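PDB 6TJA: SVS_variant_AS1 from Streptomyces sp. CWA1, which probably cyclises geranylgeranyl diphosphate to the diterpene spiroviolene, as a reconstructed ancestral form of a bacterial class I terpene cyclase carrying two engineered substitutions. Local coordinates for residues G40-A43 with E47-W50. Residues are numbered along the deposited sequence; the frame is centred on the assembly and turned at random.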
# COMPACT_ATOMS: atom_id res chain seq x y z
N GLY A 40 -24.37 -6.37 -9.37
CA GLY A 40 -24.06 -7.79 -9.16
C GLY A 40 -23.38 -7.99 -7.82
O GLY A 40 -23.03 -9.11 -7.49
N MET A 41 -23.19 -6.91 -7.06
CA MET A 41 -22.47 -6.92 -5.77
C MET A 41 -23.31 -7.68 -4.73
O MET A 41 -22.74 -8.24 -3.77
CB MET A 41 -22.26 -5.47 -5.33
CG MET A 41 -21.46 -5.30 -4.07
SD MET A 41 -21.12 -3.55 -3.85
CE MET A 41 -22.71 -2.92 -3.32
N CYS A 42 -24.63 -7.70 -4.91
CA CYS A 42 -25.59 -8.28 -3.93
C CYS A 42 -26.19 -9.58 -4.48
O CYS A 42 -26.72 -9.58 -5.64
CB CYS A 42 -26.65 -7.23 -3.61
SG CYS A 42 -25.95 -5.76 -2.81
N ALA A 43 -26.10 -10.66 -3.68
CA ALA A 43 -26.60 -12.02 -3.96
C ALA A 43 -28.13 -12.09 -3.84
O ALA A 43 -28.75 -12.76 -4.70
CB ALA A 43 -25.93 -13.01 -3.04
N GLU A 47 -29.74 -8.39 1.05
CA GLU A 47 -28.39 -7.76 0.98
C GLU A 47 -28.48 -6.37 0.33
O GLU A 47 -27.96 -5.43 0.93
CB GLU A 47 -27.42 -8.62 0.18
CG GLU A 47 -27.06 -9.93 0.87
CD GLU A 47 -25.90 -10.66 0.22
OE1 GLU A 47 -25.73 -11.86 0.51
OE2 GLU A 47 -25.15 -10.02 -0.57
N ARG A 48 -29.10 -6.26 -0.85
CA ARG A 48 -29.41 -4.97 -1.53
C ARG A 48 -29.99 -3.97 -0.52
O ARG A 48 -29.50 -2.84 -0.45
CB ARG A 48 -30.39 -5.18 -2.69
CG ARG A 48 -29.72 -5.54 -4.01
CD ARG A 48 -30.71 -5.65 -5.15
NE ARG A 48 -31.43 -6.91 -5.05
CZ ARG A 48 -30.93 -8.10 -5.40
NH1 ARG A 48 -29.71 -8.20 -5.90
NH2 ARG A 48 -31.66 -9.19 -5.24
N ALA A 49 -31.01 -4.35 0.23
CA ALA A 49 -31.68 -3.45 1.20
C ALA A 49 -30.69 -3.10 2.32
O ALA A 49 -30.70 -1.93 2.77
CB ALA A 49 -32.92 -4.09 1.75
N TRP A 50 -29.88 -4.06 2.77
CA TRP A 50 -28.83 -3.80 3.80
C TRP A 50 -27.88 -2.71 3.29
O TRP A 50 -27.65 -1.72 4.02
CB TRP A 50 -28.08 -5.08 4.20
CG TRP A 50 -27.19 -4.83 5.38
CD1 TRP A 50 -27.52 -4.95 6.70
CD2 TRP A 50 -25.82 -4.38 5.35
NE1 TRP A 50 -26.45 -4.60 7.49
CE2 TRP A 50 -25.40 -4.25 6.69
CE3 TRP A 50 -24.92 -4.06 4.32
CZ2 TRP A 50 -24.11 -3.82 7.02
CZ3 TRP A 50 -23.65 -3.64 4.64
CH2 TRP A 50 -23.25 -3.51 5.98
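The connection between helix 25-38 and helix 45-52 folds back on the helix it leads into, and Cys42 and Ala43 meet Glu47 and Arg48 there. Cys42 fills the middle of the contact. Its CB lies 3.5 Å from CG of Arg48. SG of Cys42 sits 3.7 Å from the backbone N of Arg48, against the peptide between Glu47 and Arg48. CB of Cys42 also comes within 4.1 Å of CB of Glu47. Glu47 has CG beside its own backbone N (chi1 -68°), and the chain beyond is extended. This carries the carboxylate back to the loop, where Ala43 N donates a weak but fairly straight hydrogen bond to Glu47 OE2 (3.3 Å, 165° at the hydrogen). Glu47 OE1 rests 3.7 Å from CB of Ala43.

The fold is the all-helical one of class I terpene synthases, and this corner lies beside helix 70-91. Met41 packs on Trp82 and Ala85 of that helix, and Glu47 touches His89. Arg125 ties in the same corner, with a hydrogen bond to Met41 O and a long, weak ion pair to Glu47 OE2. An alanine in place of Glu47 would probably leave Ala43 N without this acceptor and remove the carboxylate from its weak pairing with Arg125.

The Arg48 chain bends at chi3 (-77°), bringing the guanidinium round to the loop. Arg48 NH1 lies 3.3 Å from Cys42 O, which approaches the group obliquely. The stronger polar partner is Glu45, in a salt bridge with Arg48 NE.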